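Local coordinates for acetylornithine aminotransferase (Aquifex aeolicus, PDB 2EH6), which catalyses the pyridoxal-phosphate-dependent transfer of an amino group from N(2)-acetyl-L-ornithine to 2-oxoglutarate, a step of arginine biosynthesis, at residues A[29-34]-A[339-344]; A[70-75]-A[276-281]; A[121-126]-A[176-181]. All blocks are in the same frame, centred on the assembly; numbering follows the deposited sequence.

Contact 1: residues A[29-34]-A[339-344]; sequences EYLDFV and KGLLIN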
loop_
_atom_site.group_PDB
_atom_site.type_symbol
_atom_site.label_atom_id
_atom_site.label_comp_id
_atom_site.label_asym_id
_atom_site.label_seq_id
_atom_site.Cartn_x
_atom_site.Cartn_y
_atom_site.Cartn_z
ATOM N N GLU A 29 -28.380 5.671 12.625
ATOM C CA GLU A 29 -28.154 6.023 11.229
ATOM C C GLU A 29 -27.414 7.343 11.074
ATOM O O GLU A 29 -27.707 8.303 11.778
ATOM C CB GLU A 29 -29.503 6.099 10.517
ATOM C CG GLU A 29 -29.429 6.324 9.022
ATOM C CD GLU A 29 -30.806 6.357 8.398
ATOM O OE1 GLU A 29 -31.546 7.330 8.649
ATOM O OE2 GLU A 29 -31.151 5.405 7.669
ATOM N N TYR A 30 -26.456 7.388 10.147
ATOM C CA TYR A 30 -25.682 8.603 9.904
ATOM C C TYR A 30 -25.583 8.946 8.419
ATOM O O TYR A 30 -25.311 8.073 7.594
ATOM C CB TYR A 30 -24.253 8.462 10.442
ATOM C CG TYR A 30 -24.144 8.097 11.900
ATOM C CD1 TYR A 30 -24.259 6.772 12.318
ATOM C CD2 TYR A 30 -23.891 9.074 12.861
ATOM C CE1 TYR A 30 -24.118 6.430 13.654
ATOM C CE2 TYR A 30 -23.750 8.741 14.198
ATOM C CZ TYR A 30 -23.861 7.419 14.587
ATOM O OH TYR A 30 -23.696 7.089 15.909
ATOM N N LEU A 31 -25.808 10.217 8.089
ATOM C CA LEU A 31 -25.688 10.690 6.710
ATOM C C LEU A 31 -24.180 10.897 6.561
ATOM O O LEU A 31 -23.566 11.645 7.324
ATOM C CB LEU A 31 -26.451 12.011 6.533
ATOM C CG LEU A 31 -26.467 12.731 5.177
ATOM C CD1 LEU A 31 -26.899 11.796 4.064
ATOM C CD2 LEU A 31 -27.419 13.920 5.266
ATOM N N ASP A 32 -23.589 10.228 5.581
ATOM C CA ASP A 32 -22.148 10.278 5.384
ATOM C C ASP A 32 -21.619 11.367 4.458
ATOM O O ASP A 32 -21.691 11.248 3.239
ATOM C CB ASP A 32 -21.673 8.905 4.901
ATOM C CG ASP A 32 -20.165 8.819 4.756
ATOM O OD1 ASP A 32 -19.456 9.723 5.247
ATOM O OD2 ASP A 32 -19.692 7.833 4.159
ATOM N N PHE A 33 -21.080 12.426 5.050
ATOM C CA PHE A 33 -20.513 13.517 4.272
ATOM C C PHE A 33 -18.991 13.544 4.367
ATOM O O PHE A 33 -18.361 14.593 4.214
ATOM C CB PHE A 33 -21.104 14.856 4.715
ATOM C CG PHE A 33 -22.293 15.274 3.902
ATOM C CD1 PHE A 33 -23.410 14.451 3.818
ATOM C CD2 PHE A 33 -22.277 16.462 3.180
ATOM C CE1 PHE A 33 -24.496 14.801 3.019
ATOM C CE2 PHE A 33 -23.355 16.821 2.380
ATOM C CZ PHE A 33 -24.466 15.988 2.298
ATOM N N VAL A 34 -18.410 12.375 4.615
ATOM C CA VAL A 34 -16.961 12.231 4.715
ATOM C C VAL A 34 -16.483 11.098 3.799
ATOM O O VAL A 34 -15.336 11.087 3.356
ATOM C CB VAL A 34 -16.525 11.918 6.170
ATOM C CG1 VAL A 34 -15.064 11.508 6.203
ATOM C CG2 VAL A 34 -16.737 13.146 7.049
ATOM N N LYS A 339 -26.073 14.269 15.948
ATOM C CA LYS A 339 -27.280 14.532 15.174
ATOM C C LYS A 339 -27.385 13.707 13.893
ATOM O O LYS A 339 -28.149 14.048 12.993
ATOM C CB LYS A 339 -27.385 16.020 14.837
ATOM C CG LYS A 339 -27.401 16.923 16.063
ATOM C CD LYS A 339 -28.260 18.157 15.842
ATOM C CE LYS A 339 -28.362 18.983 17.115
ATOM N NZ LYS A 339 -29.589 19.827 17.127
ATOM N N GLY A 340 -26.619 12.624 13.815
ATOM C CA GLY A 340 -26.673 11.761 12.646
ATOM C C GLY A 340 -26.001 12.272 11.381
ATOM O O GLY A 340 -26.420 11.929 10.272
ATOM N N LEU A 341 -24.967 13.094 11.536
ATOM C CA LEU A 341 -24.240 13.623 10.383
ATOM C C LEU A 341 -22.740 13.480 10.581
ATOM O O LEU A 341 -22.194 13.916 11.598
ATOM C CB LEU A 341 -24.564 15.104 10.146
ATOM C CG LEU A 341 -23.753 15.733 8.998
ATOM C CD1 LEU A 341 -24.212 15.134 7.674
ATOM C CD2 LEU A 341 -23.927 17.245 8.985
ATOM N N LEU A 342 -22.080 12.869 9.602
ATOM C CA LEU A 342 -20.638 12.678 9.650
ATOM C C LEU A 342 -19.930 13.757 8.842
ATOM O O LEU A 342 -20.083 13.828 7.614
ATOM C CB LEU A 342 -20.251 11.312 9.079
ATOM C CG LEU A 342 -20.874 10.051 9.679
ATOM C CD1 LEU A 342 -20.334 8.830 8.939
ATOM C CD2 LEU A 342 -20.550 9.967 11.160
ATOM N N ILE A 343 -19.171 14.601 9.533
ATOM C CA ILE A 343 -18.398 15.648 8.883
ATOM C C ILE A 343 -16.967 15.511 9.397
ATOM O O ILE A 343 -16.709 14.759 10.342
ATOM C CB ILE A 343 -18.947 17.070 9.193
ATOM C CG1 ILE A 343 -19.025 17.299 10.706
ATOM C CG2 ILE A 343 -20.315 17.248 8.557
ATOM C CD1 ILE A 343 -19.573 18.666 11.085
ATOM N N ASN A 344 -16.037 16.229 8.776
ATOM C CA ASN A 344 -14.635 16.152 9.167
ATOM C C ASN A 344 -14.031 17.516 9.486
ATOM O O ASN A 344 -14.437 18.534 8.934
ATOM C CB ASN A 344 -13.838 15.464 8.055
ATOM C CG ASN A 344 -12.356 15.390 8.354
ATOM O OD1 ASN A 344 -11.560 16.144 7.792
ATOM N ND2 ASN A 344 -11.975 14.479 9.243
#

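Contact 2: residues A[70-75]-A[276-281]; sequences PWQEEL and LACRAG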
loop_
_atom_site.group_PDB
_atom_site.type_symbol
_atom_site.label_atom_id
_atom_site.label_comp_id
_atom_site.label_asym_id
_atom_site.label_seq_id
_atom_site.Cartn_x
_atom_site.Cartn_y
_atom_site.Cartn_z
ATOM N N PRO A 70 -4.668 -8.868 -17.630
ATOM C CA PRO A 70 -5.543 -8.182 -18.591
ATOM C C PRO A 70 -6.445 -7.119 -17.969
ATOM O O PRO A 70 -6.757 -6.106 -18.597
ATOM C CB PRO A 70 -6.338 -9.331 -19.208
ATOM C CG PRO A 70 -5.367 -10.481 -19.145
ATOM C CD PRO A 70 -4.806 -10.331 -17.752
ATOM N N TRP A 71 -6.883 -7.358 -16.738
ATOM C CA TRP A 71 -7.741 -6.399 -16.048
ATOM C C TRP A 71 -6.997 -5.084 -15.826
ATOM O O TRP A 71 -7.615 -4.022 -15.765
ATOM C CB TRP A 71 -8.218 -6.989 -14.720
ATOM C CG TRP A 71 -7.157 -7.739 -13.997
ATOM C CD1 TRP A 71 -6.201 -7.221 -13.172
ATOM C CD2 TRP A 71 -6.916 -9.150 -14.056
ATOM N NE1 TRP A 71 -5.381 -8.221 -12.713
ATOM C CE2 TRP A 71 -5.796 -9.416 -13.241
ATOM C CE3 TRP A 71 -7.541 -10.217 -14.719
ATOM C CZ2 TRP A 71 -5.281 -10.705 -13.070
ATOM C CZ3 TRP A 71 -7.029 -11.503 -14.550
ATOM C CH2 TRP A 71 -5.908 -11.734 -13.730
ATOM N N GLN A 72 -5.675 -5.154 -15.697
ATOM C CA GLN A 72 -4.871 -3.940 -15.529
ATOM C C GLN A 72 -4.925 -3.140 -16.836
ATOM O O GLN A 72 -5.075 -1.916 -16.825
ATOM C CB GLN A 72 -3.413 -4.292 -15.187
ATOM C CG GLN A 72 -3.157 -4.508 -13.689
ATOM C CD GLN A 72 -1.731 -4.957 -13.379
ATOM O OE1 GLN A 72 -0.759 -4.398 -13.892
ATOM N NE2 GLN A 72 -1.604 -5.961 -12.524
ATOM N N GLU A 73 -4.805 -3.837 -17.964
ATOM C CA GLU A 73 -4.862 -3.178 -19.270
ATOM C C GLU A 73 -6.179 -2.431 -19.444
ATOM O O GLU A 73 -6.190 -1.267 -19.834
ATOM C CB GLU A 73 -4.736 -4.199 -20.406
ATOM C CG GLU A 73 -3.349 -4.748 -20.634
ATOM C CD GLU A 73 -2.370 -3.698 -21.127
ATOM O OE1 GLU A 73 -2.813 -2.646 -21.642
ATOM O OE2 GLU A 73 -1.152 -3.939 -21.012
ATOM N N GLU A 74 -7.288 -3.110 -19.155
ATOM C CA GLU A 74 -8.611 -2.511 -19.301
ATOM C C GLU A 74 -8.809 -1.248 -18.480
ATOM O O GLU A 74 -9.327 -0.254 -18.983
ATOM C CB GLU A 74 -9.713 -3.513 -18.937
ATOM C CG GLU A 74 -11.028 -2.822 -18.568
ATOM C CD GLU A 74 -12.212 -3.762 -18.463
ATOM O OE1 GLU A 74 -12.085 -4.824 -17.811
ATOM O OE2 GLU A 74 -13.281 -3.423 -19.021
ATOM N N LEU A 75 -8.417 -1.289 -17.209
ATOM C CA LEU A 75 -8.573 -0.127 -16.346
ATOM C C LEU A 75 -7.630 0.995 -16.779
ATOM O O LEU A 75 -8.019 2.161 -16.821
ATOM C CB LEU A 75 -8.301 -0.510 -14.887
ATOM C CG LEU A 75 -8.499 0.612 -13.866
ATOM C CD1 LEU A 75 -9.898 1.204 -14.021
ATOM C CD2 LEU A 75 -8.283 0.067 -12.453
ATOM N N LEU A 276 -9.170 -7.884 -8.124
ATOM C CA LEU A 276 -10.249 -7.358 -7.294
ATOM C C LEU A 276 -10.252 -5.829 -7.331
ATOM O O LEU A 276 -11.294 -5.199 -7.514
ATOM C CB LEU A 276 -10.095 -7.849 -5.855
ATOM C CG LEU A 276 -11.293 -7.572 -4.941
ATOM C CD1 LEU A 276 -12.491 -8.371 -5.430
ATOM C CD2 LEU A 276 -10.952 -7.945 -3.510
ATOM N N ALA A 277 -9.077 -5.235 -7.162
ATOM C CA ALA A 277 -8.937 -3.785 -7.187
ATOM C C ALA A 277 -9.301 -3.231 -8.565
ATOM O O ALA A 277 -9.970 -2.198 -8.685
ATOM C CB ALA A 277 -7.498 -3.398 -6.836
ATOM N N CYS A 278 -8.856 -3.914 -9.608
ATOM C CA CYS A 278 -9.139 -3.460 -10.965
ATOM C C CYS A 278 -10.615 -3.584 -11.332
ATOM O O CYS A 278 -11.141 -2.765 -12.077
ATOM C CB CYS A 278 -8.264 -4.218 -11.964
ATOM S SG CYS A 278 -6.499 -3.745 -11.882
ATOM N N ARG A 279 -11.288 -4.601 -10.804
ATOM C CA ARG A 279 -12.710 -4.774 -11.093
ATOM C C ARG A 279 -13.451 -3.597 -10.455
ATOM O O ARG A 279 -14.383 -3.035 -11.036
ATOM C CB ARG A 279 -13.202 -6.102 -10.507
ATOM C CG ARG A 279 -14.633 -6.497 -10.880
ATOM C CD ARG A 279 -14.771 -6.905 -12.348
ATOM N NE ARG A 279 -16.127 -7.363 -12.659
ATOM C CZ ARG A 279 -16.560 -8.618 -12.520
ATOM N NH1 ARG A 279 -15.750 -9.573 -12.079
ATOM N NH2 ARG A 279 -17.819 -8.919 -12.817
ATOM N N ALA A 280 -13.022 -3.213 -9.257
ATOM C CA ALA A 280 -13.636 -2.098 -8.552
ATOM C C ALA A 280 -13.405 -0.806 -9.321
ATOM O O ALA A 280 -14.343 -0.044 -9.577
ATOM C CB ALA A 280 -13.055 -1.982 -7.146
ATOM N N GLY A 281 -12.148 -0.566 -9.687
ATOM C CA GLY A 281 -11.809 0.640 -10.419
ATOM C C GLY A 281 -12.553 0.752 -11.737
ATOM O O GLY A 281 -12.954 1.842 -12.135
#

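Contact 3: residues A[121-126]-A[176-181]; sequences ISFENS and IIIEVI. With PLP (pyridoxal-5'-phosphate), chain C.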
loop_
_atom_site.group_PDB
_atom_site.type_symbol
_atom_site.label_atom_id
_atom_site.label_comp_id
_atom_site.label_asym_id
_atom_site.label_seq_id
_atom_site.Cartn_x
_atom_site.Cartn_y
_atom_site.Cartn_z
ATOM N N ILE A 121 10.367 20.187 -5.429
ATOM C CA ILE A 121 9.786 21.321 -4.747
ATOM C C ILE A 121 8.327 20.956 -4.524
ATOM O O ILE A 121 7.612 20.659 -5.477
ATOM C CB ILE A 121 9.833 22.599 -5.608
ATOM C CG1 ILE A 121 11.288 23.035 -5.820
ATOM C CG2 ILE A 121 9.017 23.708 -4.936
ATOM C CD1 ILE A 121 11.439 24.257 -6.715
ATOM N N SER A 122 7.897 20.939 -3.270
ATOM C CA SER A 122 6.503 20.652 -2.966
ATOM C C SER A 122 6.007 21.886 -2.223
ATOM O O SER A 122 6.716 22.890 -2.161
ATOM C CB SER A 122 6.361 19.385 -2.112
ATOM O OG SER A 122 7.039 19.508 -0.879
ATOM N N PHE A 123 4.813 21.823 -1.649
ATOM C CA PHE A 123 4.274 22.993 -0.973
ATOM C C PHE A 123 3.900 22.834 0.491
ATOM O O PHE A 123 3.623 21.730 0.966
ATOM C CB PHE A 123 3.063 23.496 -1.758
ATOM C CG PHE A 123 3.408 24.005 -3.124
ATOM C CD1 PHE A 123 3.804 25.327 -3.308
ATOM C CD2 PHE A 123 3.376 23.158 -4.223
ATOM C CE1 PHE A 123 4.165 25.799 -4.569
ATOM C CE2 PHE A 123 3.736 23.620 -5.488
ATOM C CZ PHE A 123 4.131 24.945 -5.659
ATOM N N GLU A 124 3.910 23.959 1.200
ATOM C CA GLU A 124 3.541 23.990 2.604
ATOM C C GLU A 124 2.069 23.604 2.699
ATOM O O GLU A 124 1.282 23.932 1.810
ATOM C CB GLU A 124 3.751 25.398 3.173
ATOM C CG GLU A 124 5.185 25.680 3.609
ATOM C CD GLU A 124 5.404 27.122 4.033
ATOM O OE1 GLU A 124 4.457 27.745 4.559
ATOM O OE2 GLU A 124 6.530 27.630 3.850
ATOM N N ASN A 125 1.710 22.906 3.774
ATOM C CA ASN A 125 0.338 22.462 4.008
ATOM C C ASN A 125 -0.084 21.327 3.097
ATOM O O ASN A 125 -1.258 20.966 3.063
ATOM C CB ASN A 125 -0.650 23.610 3.829
ATOM C CG ASN A 125 -0.360 24.766 4.738
ATOM O OD1 ASN A 125 -0.261 24.602 5.951
ATOM N ND2 ASN A 125 -0.223 25.953 4.159
ATOM N N SER A 126 0.865 20.773 2.354
ATOM C CA SER A 126 0.557 19.675 1.454
ATOM C C SER A 126 0.587 18.361 2.220
ATOM O O SER A 126 1.156 18.274 3.312
ATOM C CB SER A 126 1.573 19.614 0.317
ATOM O OG SER A 126 2.841 19.197 0.799
ATOM N N ILE A 176 8.246 19.364 -9.675
ATOM C CA ILE A 176 7.428 20.090 -8.713
ATOM C C ILE A 176 6.196 19.224 -8.433
ATOM O O ILE A 176 5.552 18.738 -9.366
ATOM C CB ILE A 176 6.990 21.454 -9.284
ATOM C CG1 ILE A 176 8.229 22.312 -9.568
ATOM C CG2 ILE A 176 6.059 22.158 -8.309
ATOM C CD1 ILE A 176 7.922 23.700 -10.090
ATOM N N ILE A 177 5.887 19.029 -7.152
ATOM C CA ILE A 177 4.753 18.206 -6.725
ATOM C C ILE A 177 3.680 19.096 -6.108
ATOM O O ILE A 177 3.965 19.879 -5.201
ATOM C CB ILE A 177 5.194 17.176 -5.662
ATOM C CG1 ILE A 177 6.366 16.350 -6.193
ATOM C CG2 ILE A 177 4.028 16.271 -5.302
ATOM C CD1 ILE A 177 7.008 15.457 -5.147
ATOM N N ILE A 178 2.439 18.957 -6.562
ATOM C CA ILE A 178 1.388 19.811 -6.029
ATOM C C ILE A 178 -0.008 19.194 -6.046
ATOM O O ILE A 178 -0.283 18.279 -6.818
ATOM C CB ILE A 178 1.351 21.130 -6.839
ATOM C CG1 ILE A 178 0.413 22.145 -6.184
ATOM C CG2 ILE A 178 0.919 20.835 -8.278
ATOM C CD1 ILE A 178 0.459 23.521 -6.839
ATOM N N GLU A 179 -0.879 19.701 -5.177
ATOM C CA GLU A 179 -2.274 19.268 -5.135
ATOM C C GLU A 179 -3.039 20.466 -5.695
ATOM O O GLU A 179 -2.827 21.582 -5.235
ATOM C CB GLU A 179 -2.734 19.024 -3.692
ATOM C CG GLU A 179 -1.987 17.929 -2.964
ATOM C CD GLU A 179 -2.133 18.041 -1.463
ATOM O OE1 GLU A 179 -3.206 17.676 -0.928
ATOM O OE2 GLU A 179 -1.176 18.513 -0.817
ATOM N N VAL A 180 -3.908 20.251 -6.683
ATOM C CA VAL A 180 -4.684 21.351 -7.257
ATOM C C VAL A 180 -5.458 22.034 -6.132
ATOM O O VAL A 180 -5.597 23.259 -6.101
ATOM C CB VAL A 180 -5.655 20.842 -8.345
ATOM C CG1 VAL A 180 -6.575 21.962 -8.790
ATOM C CG2 VAL A 180 -4.859 20.331 -9.538
ATOM N N ILE A 181 -5.967 21.218 -5.215
ATOM C CA ILE A 181 -6.677 21.689 -4.030
ATOM C C ILE A 181 -6.109 20.836 -2.892
ATOM O O ILE A 181 -6.184 19.609 -2.941
ATOM C CB ILE A 181 -8.209 21.452 -4.115
ATOM C CG1 ILE A 181 -8.813 22.261 -5.266
ATOM C CG2 ILE A 181 -8.868 21.867 -2.800
ATOM C CD1 ILE A 181 -10.302 22.032 -5.468
HETATM N N1 PLP C . -1.883 12.395 -1.092
HETATM C C2 PLP C . -3.035 13.083 -0.986
HETATM C C2A PLP C . -3.224 14.365 -1.754
HETATM C C3 PLP C . -4.074 12.610 -0.158
HETATM O O3 PLP C . -5.246 13.306 -0.049
HETATM C C4 PLP C . -3.878 11.387 0.565
HETATM C C4A PLP C . -4.975 10.884 1.425
HETATM C C5 PLP C . -2.614 10.684 0.421
HETATM C C6 PLP C . -1.645 11.238 -0.429
HETATM C C5A PLP C . -2.342 9.387 1.165
HETATM O O4P PLP C . -3.078 8.327 0.554
HETATM P P PLP C . -2.795 6.946 1.359
HETATM O O1P PLP C . -3.573 5.870 0.701
HETATM O O2P PLP C . -1.248 6.557 1.341
HETATM O O3P PLP C . -3.279 7.116 2.885
HETATM O O HOH W 1 2.804 19.646 -2.718
HETATM O O HOH W 2 -3.092 18.868 1.719
#

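Contact 1: residues A[29-34]-A[339-344]
With CG anti to its own carbonyl carbon (chi1 -56°), Leu-342 rises beside its backbone N and meets Tyr-30, whose CB lies 3.8 Å from Leu-342 CG; the two side chains cross at about a right angle. The isobutyl fork straddles two partners: CD2 approaches Tyr-30 CD2 at 3.9 Å, while CD1 faces the carboxylate of Asp-32. Shortened to an alanine, the side chain would probably leave a gap beside Tyr-30 CB and CD2 and next to Asp-32, with less to hold the ring on that side. On the other face of the sheet, Leu-31 and Leu-341 run side by side in the same direction, and Leu-341 CD1 sits 4.0 Å from Phe-33 CD1. These strands pair in parallel within the mixed sheet of the small domain, built from the N- and C-terminal parts of the chain as in other fold-type I PLP enzymes. Leu-31 N donates to Gly-340 O at 2.8 Å, and Leu-342 N to Leu-31 O at 3.0 Å. Phe-33 N then reaches Leu-342 O at 3.1 Å in a bent bond, 136° at the hydrogen. Gly-340, at positive phi, is the C-prime residue of the Schellman motif closing helix 330-338. Beyond the pairing, Asp-32 OD1 accepts from Val-34 N at 2.9 Å in an Asx turn and also from Ser-35 N, while Val-34 CG2 presses on Ile-343 C, 3.3 Å away. Tyr-67 of the second subunit packs on Val-34 and Leu-342.

Contact 2: residues A[70-75]-A[276-281]
A sulfur-aromatic contact joins Cys-278 to Trp-71: SG lies at the edge of the indole, near its plane, 3.7 Å from CD1 and 4.9 Å from the centroid of the five-membered ring. Trp-71 holds this edge forward because its CG sits between the backbone N and the carbonyl carbon (chi1 41°), while CD of the preceding Pro-70 rests on one indole face. Apolar packing adds to this. The aliphatic part of Gln-72 passes with CG 3.9 Å from Cys-278 SG, and Leu-75 CD2 stands 4.2 Å from the same atom, so that Trp-71, Gln-72 and Leu-75 all touch the sulfur. The third kind of contact is side chain against backbone: Leu-75 CD1 lies 3.5 Å from Gly-281 C, with CD2 near Cys-278 CA. A CB on Gly-281 would fall 2.8 Å from Leu-75 CD2, so glycine is what lets the leucine come so near. No hydrogen bond links the segments, whose axes approach to 9.1 Å at 26°: helix 70-81 packs on the start of the long helix 275-308 of this fold-type I aminotransferase through side chains alone. The Gln-72 amide binds Asn-65 and Gly-273 instead. Phe-91 of strand 87-92, at the edge of the sheet that also holds strand 250-255, touches Gln-72 and Leu-75; helix 47-59 packs against Leu-276 and Ala-280, and Phe-14 of the second subunit lies on Trp-71.

Contact 3: residues A[121-126]-A[176-181]
Phe-123 turns one edge of its ring to the neighbouring strand: Ile-177 O lies near the ring plane, 3.5 Å from CD2, and Ile-178 crosses the ring obliquely, bringing CD1 to 3.5 Å from CE2. Ile-176 CG2 adds an apolar contact at CE2 as well. At the start of the pair, Ile-121 and Ile-176 stand on the same sheet face, and Ile-177 N donates to Ile-121 O at 2.9 Å. Past this parallel bridge the strands separate, and a water takes over, receiving from Phe-123 N and donating to Ile-177 O. Here segment 121-126 bends into a type II turn, closed by the backbone bond from Ser-126 N to Phe-123 O (3.2 Å). Ser-126 OG gives the same oxygen a second bond, 2.7 Å long, and accepts from Gly-139 N. Glu-179, with CG anti to its carbonyl carbon (chi1 -62°) and an extended chain beyond, reaches back to this turn. Its OE2 comes within 3.1 Å of Ser-126 CA and accepts from Phe-127 N, while OE1 lies 3.4 Å from C2A of pyridoxal-5'-phosphate. A second water donates to both Asn-125 O and Glu-179 OE1. This bridge and Phe-127 N probably help to position the carboxylate beside the cofactor's C2A methyl. Strands 119-123 and 173-178 are adjacent in the central sheet of the large domain, with strand 154-157 beyond the first; Phe-194 and Leu-198 of helix 192-205 pack on Ile-178.

From the N terminus, the chain passes 29-34, 70-75 and 121-126 in turn, then meets their partners in reverse order, so the three contacts nest without crossing. Contact 3 closes the innermost loop, of 49 intervening residues, when 176-181 returns to 121-126 inside the central sheet. Contact 2 encloses it as helix 275-308 comes back to helix 70-81, and contact 1 closes the outermost loop, joining strands from near the two ends of the chain in the other large sheet. Their centres lie about 29 to 31 Å apart and none touches another. Contacts 1 and 2 both reach the second subunit, whereas contact 3 borders the cofactor.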